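Local coordinates for zona occludens toxin N-terminal domain-containing protein (Neisseria meningitidis MC58, PDB 2R2A) that is of unknown function but, as the N-terminal domain of a membrane protein of the zonular occludens toxin (Zot) family, probably binds a nucleotide through a P-loop NTPase fold, at residues 22-27 with 182-187; 147-152 with 159-164; 59-64 with 73-78. All blocks are in the same frame, centred on the assembly; numbering follows the deposited sequence.

How the contacts relate
Followed from the N terminus, the chain opens contact 1 on helix 18-28, whose start belongs to the probable P-loop, and closes it only at 182-187, beyond the last strand of the sheet; the other two contacts are nested inside that large loop. Contact 3 comes first, tying the turn that follows strand 55-58 to the residues joining strand 72-73 to helix 77-80. It closes before contact 2 opens, so these two lie in series. Contact 2 is the hairpin of strands 144-152 and 158-163. Contacts 1 and 2 touch through Tyr182 on Ile150 and Met25 on Tyr148, whereas contact 3 sits across the chain's centre, its centre about 28 Å from either of theirs.

Contact 1: 22-27 with 182-187; sequences MVSMMA and YTLDKK
Ser24 and Asp185 meet where the irregular segment leaving the last strand of the sheet passes alongside helix 18-28, the helix into which the probable Walker A motif of this P-loop NTPase fold runs. Ser24 was modelled in two conformations, and in the one described here a single hydrogen bond carries the contact: Asp185 N gives its hydrogen to Ser24 OG at 2.7 Å, with a moderately bent N-H...O angle of 145°. In this conformer the hydroxyl can reach that amide because OG stands opposite the backbone N of Ser24 about CA-CB (chi1 -163°), which turns it outward from the helix to the passing chain; the same placement leaves Ser24 OG 3.4 Å from Asp185 CB. Around this bond the packing is modest. Ser24 CB approaches the CD2 branch of Leu184 at 4.1 Å. One turn along the helix, Ala27 CB faces Asp185 OD2 at the same separation, 4.1 Å, a methyl beside a carboxylate oxygen.

The next shell explains how the loop is kept in place. Asp185 OD2 accepts from Asn28 ND2, whose amide group also serves Ser24 O, so Asn28 links the helix end to the loop beside the central bond. Farther back along 182-187, Lys21 NZ binds Thr183 O, and Tyr182 OH is hydrogen-bonded to Gly17 O of the probable P-loop. The segment is thus tied to successive points of the helix and of the loop before it. On the helix side away from 182-187, the selenomethionines Met22 and Met25 pack on Phe127 of strand 125-130. At the far end of the contact the loop bends in an Asx turn, in which Asp185 OD1 receives Lys187 N at 2.8 Å through its anti lone pair, the one directed away from OD2.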
HETATM    1  N   MSE A  22       0.681  -0.341   9.305  1.00 17.80           N
HETATM    2  CA  MSE A  22      -0.107  -1.130   8.341  1.00 18.29           C
HETATM    3  C   MSE A  22      -0.728  -2.377   8.988  1.00 17.98           C
HETATM    4  O   MSE A  22      -1.935  -2.610   8.869  1.00 18.48           O
HETATM    5  CB  MSE A  22       0.756  -1.472   7.122  1.00 17.95           C
HETATM    6  CG  MSE A  22       0.022  -2.225   5.983  1.00 18.58           C
HETATM    7 SE   MSE A  22      -1.277  -1.078   5.071  0.60 25.15          SE
HETATM    8  CE  MSE A  22      -3.005  -1.869   5.687  1.00 21.63           C
ATOM      9  N   VAL A  23       0.096  -3.174   9.668  1.00 18.17           N
ATOM     10  CA  VAL A  23      -0.413  -4.371  10.383  1.00 18.80           C
ATOM     11  C   VAL A  23      -1.465  -3.996  11.448  1.00 18.83           C
ATOM     12  O   VAL A  23      -2.484  -4.677  11.612  1.00 17.01           O
ATOM     13  CB  VAL A  23       0.748  -5.194  11.007  1.00 18.90           C
ATOM     14  CG1 VAL A  23       0.206  -6.465  11.750  1.00 19.01           C
ATOM     15  CG2 VAL A  23       1.819  -5.560   9.941  1.00 19.29           C
ATOM     16  N   SER A  24      -1.233  -2.893  12.156  1.00 19.16           N
ATOM     17  CA  SER A  24      -2.197  -2.366  13.132  0.60 19.86           C
ATOM     18  C   SER A  24      -3.559  -2.087  12.469  1.00 20.24           C
ATOM     19  O   SER A  24      -4.630  -2.389  13.026  1.00 21.00           O
ATOM     20  CB  SER A  24      -1.627  -1.088  13.781  0.60 19.10           C
ATOM     21  OG  SER A  24      -2.314  -0.751  14.977  0.60 19.51           O
HETATM   22  N   MSE A  25      -3.525  -1.515  11.264  1.00 21.12           N
HETATM   23  CA  MSE A  25      -4.752  -1.282  10.476  1.00 23.40           C
HETATM   24  C   MSE A  25      -5.421  -2.572  10.077  1.00 22.60           C
HETATM   25  O   MSE A  25      -6.647  -2.714  10.179  1.00 22.51           O
HETATM   26  CB  MSE A  25      -4.428  -0.423   9.242  1.00 23.09           C
HETATM   27  CG  MSE A  25      -3.948   0.967   9.667  1.00 24.52           C
HETATM   28 SE   MSE A  25      -3.071   1.985   8.214  0.60 31.87          SE
HETATM   29  CE  MSE A  25      -4.730   2.373   7.348  1.00 27.56           C
HETATM   30  N   MSE A  26      -4.633  -3.522   9.615  1.00 21.83           N
HETATM   31  CA  MSE A  26      -5.193  -4.829   9.249  1.00 23.63           C
HETATM   32  C   MSE A  26      -5.864  -5.487  10.463  1.00 23.67           C
HETATM   33  O   MSE A  26      -6.820  -6.254  10.304  1.00 23.22           O
HETATM   34  CB  MSE A  26      -4.105  -5.725   8.716  1.00 23.00           C
HETATM   35  CG  MSE A  26      -3.388  -5.185   7.494  1.00 24.01           C
HETATM   36 SE   MSE A  26      -2.051  -6.435   6.876  0.60 27.14          SE
HETATM   37  CE  MSE A  26      -3.263  -7.801   6.136  1.00 22.61           C
ATOM     38  N   ALA A  27      -5.352  -5.216  11.655  1.00 23.41           N
ATOM     39  CA  ALA A  27      -5.862  -5.820  12.901  1.00 23.99           C
ATOM     40  C   ALA A  27      -7.159  -5.166  13.386  1.00 25.80           C
ATOM     41  O   ALA A  27      -7.911  -5.782  14.181  1.00 25.99           O
ATOM     42  CB  ALA A  27      -4.818  -5.761  13.993  1.00 24.45           C
ATOM     43  N   TYR A 182       1.200   9.096  16.860  1.00 17.51           N
ATOM     44  CA  TYR A 182       1.372   7.776  16.226  1.00 17.01           C
ATOM     45  C   TYR A 182       0.929   6.706  17.224  1.00 17.69           C
ATOM     46  O   TYR A 182       1.333   6.754  18.378  1.00 16.60           O
ATOM     47  CB  TYR A 182       2.841   7.622  15.856  1.00 17.49           C
ATOM     48  CG  TYR A 182       3.233   6.273  15.307  1.00 17.89           C
ATOM     49  CD1 TYR A 182       3.078   5.990  13.954  1.00 18.76           C
ATOM     50  CD2 TYR A 182       3.770   5.284  16.157  1.00 17.68           C
ATOM     51  CE1 TYR A 182       3.443   4.748  13.455  1.00 18.97           C
ATOM     52  CE2 TYR A 182       4.152   4.032  15.654  1.00 17.91           C
ATOM     53  CZ  TYR A 182       3.956   3.786  14.300  1.00 17.88           C
ATOM     54  OH  TYR A 182       4.343   2.569  13.802  1.00 18.84           O
ATOM     55  N   THR A 183       0.054   5.792  16.790  1.00 17.80           N
ATOM     56  CA  THR A 183      -0.566   4.809  17.686  0.60 18.51           C
ATOM     57  C   THR A 183      -0.510   3.419  17.050  1.00 18.66           C
ATOM     58  O   THR A 183      -0.565   3.294  15.829  1.00 20.32           O
ATOM     59  CB  THR A 183      -2.042   5.229  18.016  0.60 19.45           C
ATOM     60  OG1 THR A 183      -2.039   6.416  18.824  0.60 18.54           O
ATOM     61  CG2 THR A 183      -2.783   4.154  18.728  0.60 18.76           C
ATOM     62  N   LEU A 184      -0.374   2.392  17.876  1.00 18.81           N
ATOM     63  CA  LEU A 184      -0.373   1.001  17.400  1.00 20.94           C
ATOM     64  C   LEU A 184      -1.339   0.166  18.208  1.00 20.57           C
ATOM     65  O   LEU A 184      -1.612   0.471  19.375  1.00 19.20           O
ATOM     66  CB  LEU A 184       1.019   0.354  17.509  1.00 19.97           C
ATOM     67  CG  LEU A 184       2.107   0.942  16.587  1.00 21.32           C
ATOM     68  CD1 LEU A 184       3.435   0.235  16.787  1.00 21.30           C
ATOM     69  CD2 LEU A 184       1.704   0.873  15.127  1.00 19.97           C
ATOM     70  N   ASP A 185      -1.788  -0.935  17.600  1.00 22.55           N
ATOM     71  CA  ASP A 185      -2.509  -1.988  18.352  1.00 23.38           C
ATOM     72  C   ASP A 185      -1.483  -2.687  19.234  1.00 24.00           C
ATOM     73  O   ASP A 185      -0.436  -3.123  18.754  1.00 24.25           O
ATOM     74  CB  ASP A 185      -3.107  -2.995  17.369  1.00 24.25           C
ATOM     75  CG  ASP A 185      -4.102  -3.951  18.027  1.00 25.66           C
ATOM     76  OD1 ASP A 185      -3.707  -4.714  18.939  1.00 28.35           O
ATOM     77  OD2 ASP A 185      -5.287  -3.916  17.627  1.00 28.37           O
ATOM     78  N   LYS A 186      -1.745  -2.794  20.526  1.00 25.35           N
ATOM     79  CA  LYS A 186      -0.755  -3.411  21.409  1.00 26.84           C
ATOM     80  C   LYS A 186      -0.518  -4.907  21.105  1.00 26.59           C
ATOM     81  O   LYS A 186       0.475  -5.482  21.548  1.00 27.00           O
ATOM     82  CB  LYS A 186      -1.122  -3.176  22.888  1.00 27.34           C
ATOM     83  CG  LYS A 186      -2.461  -3.750  23.294  1.00 29.26           C
ATOM     84  CD  LYS A 186      -2.749  -3.571  24.797  1.00 28.98           C
ATOM     85  CE  LYS A 186      -3.244  -2.142  25.118  1.00 34.91           C
ATOM     86  NZ  LYS A 186      -4.014  -2.104  26.402  1.00 37.20           N
ATOM     87  N   LYS A 187      -1.413  -5.529  20.342  1.00 26.47           N
ATOM     88  CA  LYS A 187      -1.218  -6.926  19.929  1.00 27.12           C
ATOM     89  C   LYS A 187      -0.571  -7.057  18.548  1.00 27.13           C
ATOM     90  O   LYS A 187      -0.603  -8.130  17.942  1.00 26.21           O
ATOM     91  CB  LYS A 187      -2.547  -7.692  19.968  1.00 28.02           C
ATOM     92  CG  LYS A 187      -3.150  -7.670  21.344  1.00 30.54           C
ATOM     93  CD  LYS A 187      -4.284  -8.661  21.487  1.00 34.75           C
ATOM     94  CE  LYS A 187      -4.879  -8.524  22.869  1.00 37.99           C
ATOM     95  NZ  LYS A 187      -3.814  -8.178  23.880  1.00 40.24           N
TER

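Contact 2: 147-152 with 159-164; sequences HYHIAS and TLLEWK
His147 and Trp163, His149 and Leu161, and Ala151 and Thr159 form the hydrogen-bonded pairs of two antiparallel strands, each joined by two N-H...O bonds, while the axes of the short segments approach to 4.6 Å with 154° between their N-to-C directions. Residues of the intervening non-hydrogen-bonded pairs add CA-H...O contacts to carbonyls of the adjoining pairs, as from Tyr148 CA to Leu161 O at 3.1 Å. On the face bearing the histidines, Trp163 CE3 lies over one face of the His147 ring, 3.7 Å from His147 CD2; the two rings are oblique, their planes 38° apart. The indole's edge then runs on to His149, whose CB lies in the indole plane 3.6 Å from Trp163 CZ3. Both strands belong to a beta hairpin that extends the parallel sheet of the probable P-loop NTPase fold, strand 144-152 pairing with strand 7-11 and strand 158-163 with strand 178-181. His149 ND1 is hydrogen-bonded to Thr11 OG1 next to the probable P-loop, and Trp163 NE1 to Met173 O. On the opposite face of the sheet, Tyr148 lies between Leu160 and Glu162: Leu160 CD2 comes within 3.7 Å of Tyr148 CD1, and Glu162 runs alongside the phenol, with CG 3.7 Å from Tyr148 CE1. Extended beyond CG, the Glu162 chain brings its carboxylate level with the phenol's polar end. There a water in the ring plane bridges Tyr148 OH and Glu162 OE1, while Lys146 NZ is a further partner of the hydroxyl.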
ATOM      1  N   HIS A 147      -3.420   9.806   2.452  1.00 15.45           N
ATOM      2  CA  HIS A 147      -1.956   9.751   2.567  1.00 15.08           C
ATOM      3  C   HIS A 147      -1.600   9.911   4.037  1.00 16.05           C
ATOM      4  O   HIS A 147      -2.021  10.864   4.643  1.00 15.27           O
ATOM      5  CB  HIS A 147      -1.339  10.832   1.670  1.00 15.61           C
ATOM      6  CG  HIS A 147       0.151  10.995   1.717  1.00 16.40           C
ATOM      7  ND1 HIS A 147       1.030  10.081   2.263  1.00 18.30           N
ATOM      8  CD2 HIS A 147       0.926  11.969   1.172  1.00 14.40           C
ATOM      9  CE1 HIS A 147       2.274  10.493   2.078  1.00 12.10           C
ATOM     10  NE2 HIS A 147       2.228  11.642   1.423  1.00 19.27           N
ATOM     11  N   TYR A 148      -0.942   8.909   4.628  1.00 15.04           N
ATOM     12  CA  TYR A 148      -0.383   9.059   5.977  1.00 16.34           C
ATOM     13  C   TYR A 148       1.101   9.172   5.861  1.00 16.12           C
ATOM     14  O   TYR A 148       1.738   8.424   5.091  1.00 16.66           O
ATOM     15  CB  TYR A 148      -0.631   7.783   6.775  1.00 16.47           C
ATOM     16  CG  TYR A 148      -2.058   7.519   7.138  1.00 17.69           C
ATOM     17  CD1 TYR A 148      -2.771   8.367   7.989  1.00 19.56           C
ATOM     18  CD2 TYR A 148      -2.688   6.380   6.658  1.00 19.73           C
ATOM     19  CE1 TYR A 148      -4.115   8.046   8.368  1.00 22.36           C
ATOM     20  CE2 TYR A 148      -3.989   6.078   6.996  1.00 23.83           C
ATOM     21  CZ  TYR A 148      -4.706   6.911   7.854  1.00 22.50           C
ATOM     22  OH  TYR A 148      -6.011   6.556   8.186  1.00 20.86           O
ATOM     23  N   HIS A 149       1.679  10.082   6.615  1.00 14.72           N
ATOM     24  CA  HIS A 149       3.126  10.167   6.659  1.00 15.51           C
ATOM     25  C   HIS A 149       3.536  10.176   8.151  1.00 15.83           C
ATOM     26  O   HIS A 149       2.923  10.902   8.977  1.00 15.81           O
ATOM     27  CB  HIS A 149       3.613  11.462   5.992  1.00 15.34           C
ATOM     28  CG  HIS A 149       5.106  11.640   6.105  1.00 16.12           C
ATOM     29  ND1 HIS A 149       5.988  11.050   5.219  1.00 15.08           N
ATOM     30  CD2 HIS A 149       5.864  12.308   7.002  1.00 14.28           C
ATOM     31  CE1 HIS A 149       7.230  11.369   5.567  1.00 16.32           C
ATOM     32  NE2 HIS A 149       7.179  12.091   6.665  1.00 15.31           N
ATOM     33  N   ILE A 150       4.523   9.367   8.506  1.00 15.04           N
ATOM     34  CA  ILE A 150       5.021   9.324   9.874  1.00 14.35           C
ATOM     35  C   ILE A 150       6.193  10.296   9.993  1.00 13.61           C
ATOM     36  O   ILE A 150       7.252  10.120   9.369  1.00 14.34           O
ATOM     37  CB  ILE A 150       5.453   7.871  10.278  1.00 12.64           C
ATOM     38  CG1 ILE A 150       4.279   6.901  10.042  1.00 15.64           C
ATOM     39  CG2 ILE A 150       5.937   7.869  11.759  1.00 13.37           C
ATOM     40  CD1 ILE A 150       4.734   5.433  10.107  1.00 15.83           C
ATOM     41  N   ALA A 151       5.986  11.346  10.782  1.00 11.62           N
ATOM     42  CA  ALA A 151       7.024  12.329  10.995  1.00 14.32           C
ATOM     43  C   ALA A 151       7.609  12.106  12.384  1.00 14.92           C
ATOM     44  O   ALA A 151       6.900  11.680  13.311  1.00 16.13           O
ATOM     45  CB  ALA A 151       6.414  13.736  10.871  1.00 14.34           C
ATOM     46  N   SER A 152       8.902  12.364  12.557  1.00 16.72           N
ATOM     47  CA  SER A 152       9.503  12.197  13.866  1.00 16.74           C
ATOM     48  C   SER A 152      10.172  13.496  14.248  1.00 17.43           C
ATOM     49  O   SER A 152      10.798  14.163  13.411  1.00 16.65           O
ATOM     50  CB  SER A 152      10.519  11.052  13.883  1.00 17.44           C
ATOM     51  OG  SER A 152      11.483  11.241  14.923  1.00 24.18           O
ATOM     52  N   THR A 159       4.558  11.639  14.974  1.00 10.69           N
ATOM     53  CA  THR A 159       3.277  12.210  14.586  1.00 12.22           C
ATOM     54  C   THR A 159       2.834  11.558  13.285  1.00 12.54           C
ATOM     55  O   THR A 159       3.638  11.412  12.317  1.00 13.71           O
ATOM     56  CB  THR A 159       3.475  13.711  14.324  1.00 13.08           C
ATOM     57  OG1 THR A 159       4.011  14.303  15.511  1.00 15.60           O
ATOM     58  CG2 THR A 159       2.111  14.403  14.001  1.00 14.02           C
ATOM     59  N   LEU A 160       1.567  11.159  13.236  1.00 11.50           N
ATOM     60  CA  LEU A 160       0.989  10.720  12.013  1.00 13.12           C
ATOM     61  C   LEU A 160       0.317  11.950  11.330  1.00 13.46           C
ATOM     62  O   LEU A 160      -0.560  12.555  11.904  1.00 13.00           O
ATOM     63  CB  LEU A 160      -0.068   9.677  12.363  1.00 13.10           C
ATOM     64  CG  LEU A 160      -0.626   9.010  11.146  1.00 18.41           C
ATOM     65  CD1 LEU A 160       0.459   8.065  10.630  1.00 18.40           C
ATOM     66  CD2 LEU A 160      -1.868   8.266  11.577  1.00 21.33           C
ATOM     67  N   LEU A 161       0.770  12.293  10.134  1.00 12.84           N
ATOM     68  CA  LEU A 161       0.195  13.380   9.323  1.00 13.91           C
ATOM     69  C   LEU A 161      -0.752  12.705   8.344  1.00 15.29           C
ATOM     70  O   LEU A 161      -0.407  11.651   7.734  1.00 16.02           O
ATOM     71  CB  LEU A 161       1.304  14.136   8.584  1.00 13.26           C
ATOM     72  CG  LEU A 161       2.447  14.760   9.444  1.00 13.36           C
ATOM     73  CD1 LEU A 161       3.450  15.439   8.525  1.00 13.85           C
ATOM     74  CD2 LEU A 161       1.861  15.794  10.397  1.00 11.85           C
ATOM     75  N   GLU A 162      -1.911  13.311   8.155  1.00 15.01           N
ATOM     76  CA  GLU A 162      -2.902  12.740   7.248  1.00 15.64           C
ATOM     77  C   GLU A 162      -3.458  13.791   6.275  1.00 14.67           C
ATOM     78  O   GLU A 162      -3.875  14.879   6.695  1.00 13.83           O
ATOM     79  CB  GLU A 162      -4.073  12.146   8.025  1.00 17.04           C
ATOM     80  CG  GLU A 162      -5.026  11.414   7.101  1.00 22.92           C
ATOM     81  CD  GLU A 162      -6.331  11.003   7.752  1.00 29.46           C
ATOM     82  OE1 GLU A 162      -6.418  10.903   9.001  1.00 30.06           O
ATOM     83  OE2 GLU A 162      -7.270  10.765   6.966  1.00 32.72           O
ATOM     84  N   TRP A 163      -3.483  13.421   4.997  1.00 14.36           N
ATOM     85  CA  TRP A 163      -4.116  14.247   3.964  1.00 15.63           C
ATOM     86  C   TRP A 163      -5.098  13.385   3.186  1.00 16.87           C
ATOM     87  O   TRP A 163      -5.024  12.152   3.245  1.00 15.82           O
ATOM     88  CB  TRP A 163      -3.084  14.801   2.976  1.00 14.94           C
ATOM     89  CG  TRP A 163      -1.975  15.664   3.555  1.00 14.31           C
ATOM     90  CD1 TRP A 163      -1.938  17.025   3.636  1.00 15.09           C
ATOM     91  CD2 TRP A 163      -0.709  15.196   4.017  1.00 14.17           C
ATOM     92  NE1 TRP A 163      -0.727  17.448   4.151  1.00 15.05           N
ATOM     93  CE2 TRP A 163       0.044  16.340   4.400  1.00 15.18           C
ATOM     94  CE3 TRP A 163      -0.150  13.911   4.186  1.00 13.28           C
ATOM     95  CZ2 TRP A 163       1.337  16.236   4.941  1.00 16.44           C
ATOM     96  CZ3 TRP A 163       1.154  13.796   4.700  1.00 16.21           C
ATOM     97  CH2 TRP A 163       1.879  14.970   5.078  1.00 14.75           C
ATOM     98  N   LYS A 164      -5.974  14.050   2.417  1.00 17.29           N
ATOM     99  CA  LYS A 164      -6.952  13.369   1.582  1.00 19.55           C
ATOM    100  C   LYS A 164      -6.459  13.233   0.138  1.00 20.56           C
ATOM    101  O   LYS A 164      -7.185  12.724  -0.736  1.00 20.47           O
ATOM    102  CB  LYS A 164      -8.285  14.152   1.593  1.00 20.28           C
ATOM    103  CG  LYS A 164      -8.936  14.255   2.945  1.00 24.11           C
ATOM    104  CD  LYS A 164      -9.221  12.894   3.537  1.00 31.18           C
ATOM    105  CE  LYS A 164     -10.438  12.945   4.467  1.00 37.61           C
ATOM    106  NZ  LYS A 164     -10.486  11.774   5.410  1.00 40.14           N
TER
HETATM  107  O   HOH W   1      -7.341   8.518   9.255  1.00 43.63           O
HETATM  108  O   HOH W   2       6.633  14.056  15.682  1.00 26.26           O

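Contact 3: 59-64 with 73-78; sequences TDAKKL and SAHDMY
The His75 imidazole receives Ala61 on one face and polar atoms of both segments at its edges. Ala61 CB sits 3.7 Å from the centroid of the His75 ring and only 15° off the normal, a CH-pi contact displaced toward the NE2-CE1 rim. In the ring plane, His75 NE2 donates to Thr59 O at 2.6 Å, a short and fairly straight bond (163°). Seen from the acceptor it is less regular, since NE2 stands well above the carbonyl plane of Thr59 and is not on a lone pair. Ser73 OG lies at the edge too. Because NE2 is the donor here, it carries a hydrogen, and the bond and the methyl together restrict rotation of the ring. The side chain gets there with CG opposite its own carbonyl carbon (chi1 -63°), which projects the imidazole to the turn at 59-64.

Ser73 supplies the second hydrogen bond across the contact. Ser73 OG donates to Leu64 O at 2.7 Å and accepts from His75 N at 3.0 Å, the latter closing an ST turn; one oxygen therefore both grips the far segment and shapes the backbone that presents the imidazole. Apolar contacts flank these bonds, Leu64 CD2 resting 3.8 Å from Ser73 CB and Thr59 CG2 equally far from Ala74 CB. On the other segment an Asx turn, Lys62 N to Asp60 OD1, helps form the bend that brings Ala61 over the ring.

Together these bonds join the loop after strand 55-58 to the connection from strand 72-73 into helix 77-80, at the outer edge of the sheet. Ala74 pairs through its backbone with Glu58 of strand 55-58, while Asn112 of helix 111-114 binds both Ala74 O and Tyr78 N.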
ATOM      1  N   THR A  59       7.812  -8.487  -6.050  1.00 26.13           N
ATOM      2  CA  THR A  59       7.993  -7.143  -6.579  1.00 27.40           C
ATOM      3  C   THR A  59       9.334  -6.901  -7.285  1.00 29.22           C
ATOM      4  O   THR A  59       9.515  -5.836  -7.920  1.00 28.89           O
ATOM      5  CB  THR A  59       7.808  -6.059  -5.482  1.00 27.15           C
ATOM      6  OG1 THR A  59       8.766  -6.263  -4.447  1.00 25.65           O
ATOM      7  CG2 THR A  59       6.414  -6.129  -4.895  1.00 24.99           C
ATOM      8  N   ASP A  60      10.260  -7.855  -7.182  1.00 30.04           N
ATOM      9  CA  ASP A  60      11.566  -7.700  -7.843  1.00 31.96           C
ATOM     10  C   ASP A  60      11.457  -8.259  -9.256  1.00 33.08           C
ATOM     11  O   ASP A  60      11.350  -9.468  -9.449  1.00 32.23           O
ATOM     12  CB  ASP A  60      12.684  -8.381  -7.052  1.00 32.28           C
ATOM     13  CG  ASP A  60      14.090  -8.131  -7.650  1.00 34.99           C
ATOM     14  OD1 ASP A  60      14.212  -7.684  -8.809  1.00 35.34           O
ATOM     15  OD2 ASP A  60      15.079  -8.395  -6.934  1.00 36.80           O
ATOM     16  N   ALA A  61      11.440  -7.370 -10.240  1.00 34.16           N
ATOM     17  CA  ALA A  61      11.212  -7.788 -11.616  1.00 36.19           C
ATOM     18  C   ALA A  61      12.302  -8.719 -12.167  1.00 37.30           C
ATOM     19  O   ALA A  61      12.055  -9.459 -13.109  1.00 37.35           O
ATOM     20  CB  ALA A  61      11.025  -6.580 -12.507  1.00 36.54           C
ATOM     21  N   LYS A  62      13.492  -8.713 -11.578  1.00 38.33           N
ATOM     22  CA  LYS A  62      14.505  -9.647 -12.040  1.00 39.44           C
ATOM     23  C   LYS A  62      14.200 -11.053 -11.534  1.00 39.31           C
ATOM     24  O   LYS A  62      14.480 -12.050 -12.215  1.00 39.37           O
ATOM     25  CB  LYS A  62      15.923  -9.191 -11.678  1.00 39.62           C
ATOM     26  CG  LYS A  62      16.992  -9.782 -12.636  1.00 41.57           C
ATOM     27  CD  LYS A  62      18.428  -9.363 -12.312  1.00 41.49           C
ATOM     28  CE  LYS A  62      18.801  -8.039 -12.974  1.00 45.42           C
ATOM     29  NZ  LYS A  62      20.289  -7.882 -13.114  1.00 46.81           N
ATOM     30  N   LYS A  63      13.597 -11.142 -10.356  1.00 38.60           N
ATOM     31  CA  LYS A  63      13.245 -12.441  -9.805  1.00 38.58           C
ATOM     32  C   LYS A  63      12.043 -13.061 -10.519  1.00 37.59           C
ATOM     33  O   LYS A  63      12.072 -14.249 -10.867  1.00 37.99           O
ATOM     34  CB  LYS A  63      13.008 -12.346  -8.304  1.00 38.80           C
ATOM     35  CG  LYS A  63      14.269 -12.127  -7.504  1.00 40.99           C
ATOM     36  CD  LYS A  63      14.144 -12.840  -6.175  1.00 45.50           C
ATOM     37  CE  LYS A  63      14.909 -12.123  -5.081  1.00 48.02           C
ATOM     38  NZ  LYS A  63      14.473 -12.675  -3.766  1.00 48.90           N
ATOM     39  N   LEU A  64      10.997 -12.262 -10.743  1.00 35.94           N
ATOM     40  CA  LEU A  64       9.821 -12.732 -11.471  1.00 34.60           C
ATOM     41  C   LEU A  64       9.174 -11.560 -12.219  1.00 33.68           C
ATOM     42  O   LEU A  64       8.441 -10.799 -11.631  1.00 33.36           O
ATOM     43  CB  LEU A  64       8.829 -13.406 -10.502  1.00 34.48           C
ATOM     44  CG  LEU A  64       7.622 -14.198 -11.016  1.00 34.53           C
ATOM     45  CD1 LEU A  64       8.028 -15.581 -11.528  1.00 32.72           C
ATOM     46  CD2 LEU A  64       6.565 -14.339  -9.915  1.00 33.60           C
ATOM     47  N   SER A  73       3.641 -12.283  -9.814  1.00 27.39           N
ATOM     48  CA  SER A  73       4.509 -11.138  -9.864  1.00 26.27           C
ATOM     49  C   SER A  73       3.640  -9.907  -9.669  1.00 25.60           C
ATOM     50  O   SER A  73       2.504  -9.856 -10.179  1.00 25.17           O
ATOM     51  CB  SER A  73       5.213 -11.086 -11.219  1.00 26.41           C
ATOM     52  OG  SER A  73       5.929  -9.865 -11.343  1.00 27.74           O
ATOM     53  N   ALA A  74       4.162  -8.892  -8.968  1.00 24.66           N
ATOM     54  CA  ALA A  74       3.430  -7.638  -8.875  1.00 24.45           C
ATOM     55  C   ALA A  74       3.385  -6.965 -10.248  1.00 24.65           C
ATOM     56  O   ALA A  74       2.561  -6.061 -10.484  1.00 24.96           O
ATOM     57  CB  ALA A  74       4.073  -6.690  -7.825  1.00 23.07           C
ATOM     58  N   HIS A  75       4.283  -7.402 -11.139  1.00 24.19           N
ATOM     59  CA  HIS A  75       4.531  -6.686 -12.384  1.00 25.71           C
ATOM     60  C   HIS A  75       3.502  -6.918 -13.473  1.00 26.18           C
ATOM     61  O   HIS A  75       3.364  -6.080 -14.362  1.00 27.00           O
ATOM     62  CB  HIS A  75       5.986  -6.857 -12.856  1.00 26.14           C
ATOM     63  CG  HIS A  75       6.971  -6.275 -11.890  1.00 25.42           C
ATOM     64  ND1 HIS A  75       7.351  -4.949 -11.922  1.00 26.58           N
ATOM     65  CD2 HIS A  75       7.607  -6.822 -10.827  1.00 27.37           C
ATOM     66  CE1 HIS A  75       8.196  -4.709 -10.932  1.00 27.30           C
ATOM     67  NE2 HIS A  75       8.358  -5.825 -10.244  1.00 25.30           N
ATOM     68  N   ASP A  76       2.762  -8.029 -13.407  1.00 27.09           N
ATOM     69  CA  ASP A  76       1.640  -8.193 -14.307  1.00 27.36           C
ATOM     70  C   ASP A  76       0.317  -8.266 -13.540  1.00 27.39           C
ATOM     71  O   ASP A  76      -0.566  -9.018 -13.916  1.00 26.45           O
ATOM     72  CB  ASP A  76       1.823  -9.414 -15.218  1.00 28.36           C
ATOM     73  CG  ASP A  76       2.056 -10.703 -14.453  1.00 29.08           C
ATOM     74  OD1 ASP A  76       2.004 -10.708 -13.201  1.00 28.96           O
ATOM     75  OD2 ASP A  76       2.284 -11.732 -15.119  1.00 29.80           O
HETATM   76  N   MSE A  77       0.201  -7.457 -12.478  1.00 27.23           N
HETATM   77  CA  MSE A  77      -1.013  -7.364 -11.680  1.00 27.64           C
HETATM   78  C   MSE A  77      -2.201  -6.991 -12.550  1.00 27.86           C
HETATM   79  O   MSE A  77      -3.315  -7.446 -12.308  1.00 27.09           O
HETATM   80  CB  MSE A  77      -0.849  -6.312 -10.578  1.00 27.06           C
HETATM   81  CG  MSE A  77      -1.926  -6.373  -9.473  1.00 26.95           C
HETATM   82 SE   MSE A  77      -1.524  -5.077  -8.068  0.60 29.07          SE
HETATM   83  CE  MSE A  77       0.066  -5.898  -7.332  1.00 25.95           C
ATOM     84  N   TYR A  78      -1.950  -6.159 -13.561  1.00 27.89           N
ATOM     85  CA  TYR A  78      -2.987  -5.750 -14.481  1.00 29.06           C
ATOM     86  C   TYR A  78      -3.688  -6.968 -15.125  1.00 29.82           C
ATOM     87  O   TYR A  78      -4.836  -6.864 -15.526  1.00 29.35           O
ATOM     88  CB  TYR A  78      -2.427  -4.800 -15.554  1.00 29.24           C
ATOM     89  CG  TYR A  78      -1.471  -5.438 -16.537  1.00 29.67           C
ATOM     90  CD1 TYR A  78      -0.098  -5.534 -16.257  1.00 29.05           C
ATOM     91  CD2 TYR A  78      -1.930  -5.915 -17.770  1.00 30.09           C
ATOM     92  CE1 TYR A  78       0.785  -6.117 -17.183  1.00 30.95           C
ATOM     93  CE2 TYR A  78      -1.066  -6.499 -18.678  1.00 30.68           C
ATOM     94  CZ  TYR A  78       0.281  -6.597 -18.383  1.00 30.50           C
ATOM     95  OH  TYR A  78       1.114  -7.185 -19.302  1.00 30.20           O
TER